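Local coordinates for RidA family protein (Psychrobacter sp. MES7-P7E, PDB 6L8P) that probably hydrolyses reactive enamine and imine intermediates to ketoacids and ammonia, working as a trimer in the manner of its RidA relatives, at residues T25-A33 and N77-A85; K43-L54 and V137-I145. The protein carries 1 engineered substitution. One frame throughout, in Å; residues are numbered along the deposited sequence.

Contact 1 of 2, residues T25-A33 and N77-A85; sequences TIQTDKAPA and NIKAICEAA
Ile26 to Pro32 leave the end of an edge strand and run along helix 77-84 in the opposite sense, Ile26 lying by Ala85 and Ala31 by Asn77, with CA atoms 6.3 and 4.8 Å apart and a type I turn from Thr28 to Ala31. Small residues make the near approach possible. Ala84 offers its CB to two neighbours at once: Ile26 CG2, anti to its own backbone N, meets it at 3.6 Å, and Thr28 CB rests against it too. The other branch of Ile26 reaches past the helix end, its CD1 over the CA and CB of Ala85. One turn back, Ala80 CB sits under the backbone O and CB of Lys30, whose bent chain leads its amine away. Ala31 CB lies 3.6 Å from Ile81 CG1 and almost as close to CD1. At the far end the Pro32 ring crosses the Asn77 side chain at about a right angle, its CG 3.3 Å from Asn77 ND2.

Polar links between the two segments run through water. Thr28 closes an ST turn, its OG1 accepting Lys30 N at 3.0 Å (164° at the hydrogen), and the same hydroxyl bonds a water that donates to Ala80 O. A second water donates to both Lys30 O and Asn77 OD1. That amide is held beyond the contact as well, by Gln73 NE2 at OD1 and Phe56 O at ND2, which fixes its rotation.

The contact thus straps the loop after strand 23-26 onto helix 67-84. Ile26 pairs by backbone with Ala41 of strand 41-44, Gln40 bonds Thr28 N and Pro32 O, and the far side of the helix packs Ile78 and Cys82 onto strand 137-144.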
loop_
_atom_site.group_PDB
_atom_site.type_symbol
_atom_site.label_atom_id
_atom_site.label_comp_id
_atom_site.label_asym_id
_atom_site.label_seq_id
_atom_site.Cartn_x
_atom_site.Cartn_y
_atom_site.Cartn_z
ATOM N N THR A 25 -11.885 -16.097 -3.553
ATOM C CA THR A 25 -11.074 -15.564 -4.640
ATOM C C THR A 25 -11.964 -15.169 -5.815
ATOM O O THR A 25 -12.899 -15.895 -6.181
ATOM C CB THR A 25 -10.053 -16.616 -5.036
ATOM O OG1 THR A 25 -9.305 -16.956 -3.855
ATOM C CG2 THR A 25 -9.117 -16.070 -6.066
ATOM N N ILE A 26 -11.699 -14.007 -6.386
ATOM C CA ILE A 26 -12.504 -13.433 -7.455
ATOM C C ILE A 26 -11.750 -13.619 -8.764
ATOM O O ILE A 26 -10.548 -13.322 -8.851
ATOM C CB ILE A 26 -12.785 -11.935 -7.222
ATOM C CG1 ILE A 26 -13.413 -11.629 -5.846
ATOM C CG2 ILE A 26 -13.654 -11.341 -8.347
ATOM C CD1 ILE A 26 -14.689 -12.418 -5.499
ATOM N N GLN A 27 -12.454 -14.089 -9.798
ATOM C CA GLN A 27 -11.867 -14.174 -11.129
ATOM C C GLN A 27 -12.925 -13.788 -12.149
ATOM O O GLN A 27 -14.094 -14.177 -12.026
ATOM C CB GLN A 27 -11.340 -15.584 -11.459
ATOM C CG GLN A 27 -10.525 -15.690 -12.784
ATOM C CD GLN A 27 -11.412 -15.792 -14.033
ATOM O OE1 GLN A 27 -12.563 -16.236 -13.956
ATOM N NE2 GLN A 27 -10.886 -15.359 -15.182
ATOM N N THR A 28 -12.514 -13.012 -13.138
ATOM C CA THR A 28 -13.380 -12.692 -14.265
ATOM C C THR A 28 -12.565 -12.602 -15.546
ATOM O O THR A 28 -11.512 -11.970 -15.594
ATOM C CB THR A 28 -14.172 -11.395 -14.047
ATOM O OG1 THR A 28 -14.874 -11.049 -15.251
ATOM C CG2 THR A 28 -13.269 -10.222 -13.647
ATOM N N ASP A 29 -13.102 -13.181 -16.625
ATOM C CA ASP A 29 -12.451 -12.989 -17.913
ATOM C C ASP A 29 -12.586 -11.577 -18.469
ATOM O O ASP A 29 -11.972 -11.279 -19.505
ATOM C CB ASP A 29 -13.029 -13.975 -18.941
ATOM C CG ASP A 29 -12.856 -15.416 -18.531
ATOM O OD1 ASP A 29 -11.823 -15.750 -17.908
ATOM O OD2 ASP A 29 -13.761 -16.224 -18.835
ATOM N N LYS A 30 -13.386 -10.702 -17.837
ATOM C CA LYS A 30 -13.502 -9.336 -18.306
ATOM C C LYS A 30 -12.379 -8.448 -17.812
ATOM O O LYS A 30 -12.323 -7.283 -18.199
ATOM C CB LYS A 30 -14.856 -8.763 -17.887
ATOM C CG LYS A 30 -15.996 -9.526 -18.601
ATOM C CD LYS A 30 -17.374 -9.238 -18.045
ATOM C CE LYS A 30 -18.376 -9.195 -19.191
ATOM N NZ LYS A 30 -19.124 -10.478 -19.322
ATOM N N ALA A 31 -11.509 -8.954 -16.952
ATOM C CA ALA A 31 -10.307 -8.226 -16.584
ATOM C C ALA A 31 -9.078 -9.030 -16.988
ATOM O O ALA A 31 -9.171 -10.244 -17.249
ATOM C CB ALA A 31 -10.278 -7.948 -15.071
ATOM N N PRO A 32 -7.919 -8.389 -17.081
ATOM C CA PRO A 32 -6.713 -9.116 -17.528
ATOM C C PRO A 32 -6.365 -10.285 -16.614
ATOM O O PRO A 32 -6.479 -10.214 -15.377
ATOM C CB PRO A 32 -5.609 -8.045 -17.485
ATOM C CG PRO A 32 -6.365 -6.702 -17.621
ATOM C CD PRO A 32 -7.654 -6.955 -16.850
ATOM N N ALA A 33 -5.870 -11.353 -17.220
ATOM C CA ALA A 33 -5.293 -12.420 -16.415
ATOM C C ALA A 33 -4.102 -11.897 -15.635
ATOM O O ALA A 33 -3.399 -10.996 -16.084
ATOM C CB ALA A 33 -4.829 -13.568 -17.321
ATOM N N ASN A 77 -10.812 -2.263 -16.109
ATOM C CA ASN A 77 -10.370 -3.509 -15.487
ATOM C C ASN A 77 -10.804 -3.611 -14.020
ATOM O O ASN A 77 -11.313 -4.649 -13.563
ATOM C CB ASN A 77 -8.847 -3.619 -15.637
ATOM C CG ASN A 77 -8.411 -3.759 -17.102
ATOM O OD1 ASN A 77 -9.240 -4.058 -17.959
ATOM N ND2 ASN A 77 -7.104 -3.531 -17.385
ATOM N N ILE A 78 -10.642 -2.517 -13.270
ATOM C CA ILE A 78 -11.088 -2.510 -11.884
ATOM C C ILE A 78 -12.591 -2.685 -11.804
ATOM O O ILE A 78 -13.073 -3.467 -10.987
ATOM C CB ILE A 78 -10.623 -1.220 -11.183
ATOM C CG1 ILE A 78 -9.088 -1.227 -11.069
ATOM C CG2 ILE A 78 -11.252 -1.115 -9.785
ATOM C CD1 ILE A 78 -8.534 0.114 -10.529
ATOM N N LYS A 79 -13.333 -1.956 -12.643
ATOM C CA LYS A 79 -14.797 -2.053 -12.642
ATOM C C LYS A 79 -15.246 -3.492 -12.883
ATOM O O LYS A 79 -16.142 -4.004 -12.183
ATOM C CB LYS A 79 -15.364 -1.103 -13.699
ATOM C CG LYS A 79 -16.874 -0.978 -13.695
ATOM C CD LYS A 79 -17.219 0.328 -14.412
ATOM C CE LYS A 79 -18.368 0.163 -15.367
ATOM N NZ LYS A 79 -19.315 -0.807 -14.788
ATOM N N ALA A 80 -14.603 -4.177 -13.842
ATOM C CA ALA A 80 -14.981 -5.564 -14.101
ATOM C C ALA A 80 -14.802 -6.434 -12.858
ATOM O O ALA A 80 -15.638 -7.310 -12.568
ATOM C CB ALA A 80 -14.164 -6.126 -15.270
ATOM N N ILE A 81 -13.690 -6.231 -12.127
ATOM C CA ILE A 81 -13.459 -7.037 -10.941
ATOM C C ILE A 81 -14.433 -6.662 -9.830
ATOM O O ILE A 81 -14.904 -7.536 -9.092
ATOM C CB ILE A 81 -11.994 -6.895 -10.497
ATOM C CG1 ILE A 81 -11.121 -7.456 -11.600
ATOM C CG2 ILE A 81 -11.775 -7.651 -9.200
ATOM C CD1 ILE A 81 -9.639 -7.090 -11.480
ATOM N N CYS A 82 -14.743 -5.374 -9.693
ATOM C CA CYS A 82 -15.744 -4.949 -8.719
ATOM C C CYS A 82 -17.043 -5.686 -8.958
ATOM O O CYS A 82 -17.648 -6.213 -8.019
ATOM C CB CYS A 82 -16.017 -3.443 -8.808
ATOM S SG CYS A 82 -14.662 -2.368 -8.225
ATOM N N GLU A 83 -17.465 -5.738 -10.222
ATOM C CA GLU A 83 -18.737 -6.382 -10.552
ATOM C C GLU A 83 -18.677 -7.875 -10.295
ATOM O O GLU A 83 -19.644 -8.459 -9.789
ATOM C CB GLU A 83 -19.099 -6.084 -11.998
ATOM C CG GLU A 83 -19.395 -4.615 -12.206
ATOM C CD GLU A 83 -19.528 -4.257 -13.673
ATOM O OE1 GLU A 83 -19.140 -5.087 -14.523
ATOM O OE2 GLU A 83 -20.028 -3.152 -13.972
ATOM N N ALA A 84 -17.549 -8.515 -10.616
ATOM C CA ALA A 84 -17.395 -9.928 -10.301
ATOM C C ALA A 84 -17.461 -10.181 -8.804
ATOM O O ALA A 84 -17.841 -11.270 -8.372
ATOM C CB ALA A 84 -16.074 -10.437 -10.891
ATOM N N ALA A 85 -17.102 -9.191 -7.990
ATOM C CA ALA A 85 -17.159 -9.350 -6.539
ATOM C C ALA A 85 -18.523 -8.992 -5.963
ATOM O O ALA A 85 -18.702 -9.064 -4.740
ATOM C CB ALA A 85 -16.079 -8.483 -5.870
HETATM O O HOH W 1 -16.903 -8.859 -14.471
HETATM O O HOH W 2 -11.946 -4.535 -18.654
#

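Contact 2 of 2, residues K43-L54 and V137-I145; sequences KVGNTVYISGQL and VEIESILYI
Ile139 O takes two donors at a beta bulge: Gln53 N donates to it at 2.9 Å from well above the carbonyl plane, 42° out, and a water donates at 2.8 Å. The same water donates to Ser51 O and accepts from Ser141 OG, bridging the strands between Ile50 and Gln53, where the register shifts by one residue. Gly52 sits at this shift, its CA 3.5 Å from Glu138 OE2; the glutamate chain, extended and with CG anti to its backbone N (178°), carries that oxygen to Ala125 N of the second subunit.

Toward the turn, Val48 and Leu143 exchange two backbone bonds. Val48 CB packs on Leu143 CB at 3.8 Å. Ile50 CD1 crosses to Leu143 CD1 at 3.5 Å. Beside Tyr49, on the reverse face, Ile142 lies alongside, pointing the same way. At the turn, Asn46 O takes Ile145 N at 2.8 Å, while Asn46 CB sits over one face of the Tyr144 ring, a CH-pi contact.

This antiparallel pair is central to the sheet of the trimeric RidA (YjgF/chorismate mutase-like) fold, flanked by strands 41-44 and 92-99. The Ile50, Gln53 and Ser141 face lies toward helix 67-84; Glu140, salt-bridged to Lys94 of the second subunit, and Tyr49, packed on Val93 of the second subunit, belong to the trimer interface.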
loop_
_atom_site.group_PDB
_atom_site.type_symbol
_atom_site.label_atom_id
_atom_site.label_comp_id
_atom_site.label_asym_id
_atom_site.label_seq_id
_atom_site.Cartn_x
_atom_site.Cartn_y
_atom_site.Cartn_z
ATOM N N LYS A 43 -11.947 -11.531 -1.636
ATOM C CA LYS A 43 -13.038 -10.944 -0.867
ATOM C C LYS A 43 -13.133 -11.644 0.478
ATOM O O LYS A 43 -13.102 -12.875 0.536
ATOM C CB LYS A 43 -14.355 -11.077 -1.648
ATOM C CG LYS A 43 -15.602 -10.557 -0.887
ATOM C CD LYS A 43 -16.791 -10.607 -1.855
ATOM C CE LYS A 43 -18.054 -10.069 -1.202
ATOM N NZ LYS A 43 -19.163 -10.098 -2.205
ATOM N N VAL A 44 -13.221 -10.861 1.552
ATOM C CA VAL A 44 -13.430 -11.405 2.895
ATOM C C VAL A 44 -14.569 -10.601 3.492
ATOM O O VAL A 44 -14.412 -9.414 3.812
ATOM C CB VAL A 44 -12.175 -11.358 3.774
ATOM C CG1 VAL A 44 -11.275 -12.516 3.431
ATOM C CG2 VAL A 44 -11.411 -10.074 3.569
ATOM N N GLY A 45 -15.730 -11.225 3.577
ATOM C CA GLY A 45 -16.895 -10.497 4.057
ATOM C C GLY A 45 -17.274 -9.413 3.074
ATOM O O GLY A 45 -17.446 -9.659 1.876
ATOM N N ASN A 46 -17.388 -8.190 3.584
ATOM C CA ASN A 46 -17.724 -7.047 2.754
ATOM C C ASN A 46 -16.501 -6.404 2.128
ATOM O O ASN A 46 -16.663 -5.557 1.238
ATOM C CB ASN A 46 -18.453 -5.985 3.576
ATOM C CG ASN A 46 -19.887 -6.374 3.866
ATOM O OD1 ASN A 46 -20.539 -7.037 3.058
ATOM N ND2 ASN A 46 -20.386 -5.963 5.015
ATOM N N THR A 47 -15.298 -6.791 2.563
ATOM C CA THR A 47 -14.074 -6.131 2.099
ATOM C C THR A 47 -13.503 -6.871 0.890
ATOM O O THR A 47 -13.488 -8.102 0.852
ATOM C CB THR A 47 -13.029 -6.089 3.207
ATOM O OG1 THR A 47 -13.587 -5.346 4.318
ATOM C CG2 THR A 47 -11.788 -5.351 2.749
ATOM N N VAL A 48 -13.073 -6.135 -0.119
ATOM C CA VAL A 48 -12.446 -6.783 -1.272
ATOM C C VAL A 48 -11.096 -6.131 -1.502
ATOM O O VAL A 48 -11.022 -4.904 -1.584
ATOM C CB VAL A 48 -13.297 -6.653 -2.554
ATOM C CG1 VAL A 48 -12.602 -7.397 -3.713
ATOM C CG2 VAL A 48 -14.737 -7.208 -2.338
ATOM N N TYR A 49 -10.046 -6.942 -1.635
ATOM C CA TYR A 49 -8.704 -6.448 -1.991
ATOM C C TYR A 49 -8.513 -6.760 -3.468
ATOM O O TYR A 49 -8.435 -7.934 -3.844
ATOM C CB TYR A 49 -7.621 -7.128 -1.147
ATOM C CG TYR A 49 -7.759 -6.833 0.320
ATOM C CD1 TYR A 49 -8.596 -7.607 1.122
ATOM C CD2 TYR A 49 -7.127 -5.742 0.876
ATOM C CE1 TYR A 49 -8.764 -7.309 2.487
ATOM C CE2 TYR A 49 -7.284 -5.441 2.231
ATOM C CZ TYR A 49 -8.097 -6.217 3.016
ATOM O OH TYR A 49 -8.261 -5.922 4.384
ATOM N N ILE A 50 -8.434 -5.719 -4.306
ATOM C CA ILE A 50 -8.214 -5.881 -5.745
ATOM C C ILE A 50 -6.738 -5.643 -6.039
ATOM O O ILE A 50 -6.177 -4.592 -5.673
ATOM C CB ILE A 50 -9.095 -4.930 -6.576
ATOM C CG1 ILE A 50 -10.586 -5.141 -6.212
ATOM C CG2 ILE A 50 -8.914 -5.225 -8.088
ATOM C CD1 ILE A 50 -11.540 -4.283 -7.119
ATOM N N SER A 51 -6.134 -6.617 -6.724
ATOM C CA SER A 51 -4.740 -6.527 -7.148
ATOM C C SER A 51 -4.489 -5.280 -7.979
ATOM O O SER A 51 -5.399 -4.712 -8.608
ATOM C CB SER A 51 -4.367 -7.745 -7.993
ATOM O OG SER A 51 -4.387 -8.891 -7.162
ATOM N N GLY A 52 -3.227 -4.850 -7.984
ATOM C CA GLY A 52 -2.854 -3.767 -8.887
ATOM C C GLY A 52 -3.270 -4.099 -10.302
ATOM O O GLY A 52 -3.075 -5.218 -10.765
ATOM N N GLN A 53 -3.905 -3.143 -10.967
ATOM C CA GLN A 53 -4.320 -3.281 -12.356
ATOM C C GLN A 53 -3.501 -2.345 -13.221
ATOM O O GLN A 53 -3.282 -1.181 -12.859
ATOM C CB GLN A 53 -5.811 -2.955 -12.519
ATOM C CG GLN A 53 -6.713 -3.965 -11.809
ATOM C CD GLN A 53 -6.523 -5.360 -12.311
ATOM O OE1 GLN A 53 -6.624 -5.600 -13.515
ATOM N NE2 GLN A 53 -6.227 -6.300 -11.400
ATOM N N LEU A 54 -3.045 -2.860 -14.363
ATOM C CA LEU A 54 -2.342 -2.094 -15.380
ATOM C C LEU A 54 -3.258 -1.931 -16.587
ATOM O O LEU A 54 -4.325 -2.561 -16.675
ATOM C CB LEU A 54 -1.043 -2.825 -15.778
ATOM C CG LEU A 54 -0.037 -3.022 -14.632
ATOM C CD1 LEU A 54 0.962 -4.204 -15.003
ATOM C CD2 LEU A 54 0.752 -1.798 -14.445
ATOM N N VAL A 137 0.943 3.321 -15.453
ATOM C CA VAL A 137 0.035 3.542 -14.318
ATOM C C VAL A 137 -0.440 2.184 -13.803
ATOM O O VAL A 137 -0.815 1.301 -14.585
ATOM C CB VAL A 137 -1.158 4.466 -14.711
ATOM C CG1 VAL A 137 -1.922 3.933 -15.930
ATOM C CG2 VAL A 137 -2.110 4.599 -13.512
ATOM N N GLU A 138 -0.409 2.006 -12.475
ATOM C CA GLU A 138 -0.961 0.832 -11.808
ATOM C C GLU A 138 -1.844 1.335 -10.676
ATOM O O GLU A 138 -1.444 2.259 -9.967
ATOM C CB GLU A 138 0.176 -0.065 -11.227
ATOM C CG GLU A 138 -0.337 -1.266 -10.485
ATOM C CD GLU A 138 0.803 -2.190 -10.043
ATOM O OE1 GLU A 138 1.949 -2.064 -10.557
ATOM O OE2 GLU A 138 0.578 -3.073 -9.185
ATOM N N ILE A 139 -3.047 0.775 -10.517
ATOM C CA ILE A 139 -3.931 1.204 -9.434
ATOM C C ILE A 139 -4.404 -0.019 -8.695
ATOM O O ILE A 139 -4.897 -0.967 -9.310
ATOM C CB ILE A 139 -5.125 2.021 -9.964
ATOM C CG1 ILE A 139 -4.607 3.259 -10.722
ATOM C CG2 ILE A 139 -6.064 2.387 -8.787
ATOM C CD1 ILE A 139 -5.739 4.219 -11.226
ATOM N N GLU A 140 -4.250 -0.006 -7.358
ATOM C CA GLU A 140 -4.762 -1.028 -6.439
ATOM C C GLU A 140 -6.011 -0.488 -5.762
ATOM O O GLU A 140 -6.127 0.730 -5.582
ATOM C CB GLU A 140 -3.769 -1.324 -5.349
ATOM C CG GLU A 140 -2.413 -1.712 -5.806
ATOM C CD GLU A 140 -1.407 -1.351 -4.714
ATOM O OE1 GLU A 140 -1.537 -1.869 -3.563
ATOM O OE2 GLU A 140 -0.482 -0.542 -4.977
ATOM N N SER A 141 -6.905 -1.380 -5.331
ATOM C CA SER A 141 -8.176 -0.904 -4.781
ATOM C C SER A 141 -8.581 -1.738 -3.584
ATOM O O SER A 141 -8.318 -2.939 -3.539
ATOM C CB SER A 141 -9.321 -1.027 -5.792
ATOM O OG SER A 141 -8.905 -0.598 -7.060
ATOM N N ILE A 142 -9.264 -1.107 -2.622
ATOM C CA ILE A 142 -9.930 -1.813 -1.539
ATOM C C ILE A 142 -11.378 -1.357 -1.570
ATOM O O ILE A 142 -11.635 -0.147 -1.652
ATOM C CB ILE A 142 -9.309 -1.510 -0.161
ATOM C CG1 ILE A 142 -7.839 -1.982 -0.160
ATOM C CG2 ILE A 142 -10.126 -2.225 0.963
ATOM C CD1 ILE A 142 -7.051 -1.626 1.155
ATOM N N LEU A 143 -12.301 -2.335 -1.552
ATOM C CA LEU A 143 -13.748 -2.102 -1.521
ATOM C C LEU A 143 -14.314 -2.434 -0.157
ATOM O O LEU A 143 -13.837 -3.344 0.538
ATOM C CB LEU A 143 -14.495 -2.997 -2.531
ATOM C CG LEU A 143 -14.467 -2.567 -3.989
ATOM C CD1 LEU A 143 -13.113 -2.412 -4.577
ATOM C CD2 LEU A 143 -15.265 -3.611 -4.793
ATOM N N TYR A 144 -15.406 -1.742 0.184
ATOM C CA TYR A 144 -16.308 -2.186 1.241
ATOM C C TYR A 144 -17.697 -2.217 0.618
ATOM O O TYR A 144 -18.243 -1.171 0.250
ATOM C CB TYR A 144 -16.219 -1.269 2.463
ATOM C CG TYR A 144 -17.009 -1.810 3.623
ATOM C CD1 TYR A 144 -18.352 -1.535 3.743
ATOM C CD2 TYR A 144 -16.402 -2.606 4.587
ATOM C CE1 TYR A 144 -19.091 -2.038 4.804
ATOM C CE2 TYR A 144 -17.125 -3.109 5.648
ATOM C CZ TYR A 144 -18.469 -2.824 5.748
ATOM O OH TYR A 144 -19.195 -3.327 6.805
ATOM N N ILE A 145 -18.227 -3.420 0.428
ATOM C CA ILE A 145 -19.508 -3.568 -0.273
ATOM C C ILE A 145 -20.686 -3.508 0.731
ATOM O O ILE A 145 -20.727 -4.337 1.645
ATOM C CB ILE A 145 -19.530 -4.874 -1.074
ATOM C CG1 ILE A 145 -18.421 -4.859 -2.141
ATOM C CG2 ILE A 145 -20.889 -5.009 -1.776
ATOM C CD1 ILE A 145 -18.298 -6.170 -2.973
HETATM O O HOH W 3 -7.134 -2.420 -8.382
#

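Overall arrangement
Contact 2 is the buried middle of the sheet, pairing strands 47-54 and 137-144 by direct backbone bonds, whereas contact 1 is only partly buried, fastening a loop to helix 67-84 through alanine-rich packing and bridging waters. They lie in adjoining layers, as in other RidA proteins: the helix of contact 1 packs on the sheet face that carries Val48, Ile50 and Leu143. They meet directly where Ala85 O, at the helix end, takes Lys43 NZ at 2.8 Å, and where Ile81 CD1 packs on Gln53 NE2. Their segments alternate along the chain. Contact 1 stays almost wholly within one subunit, while contact 2 also turns a face to both neighbouring subunits.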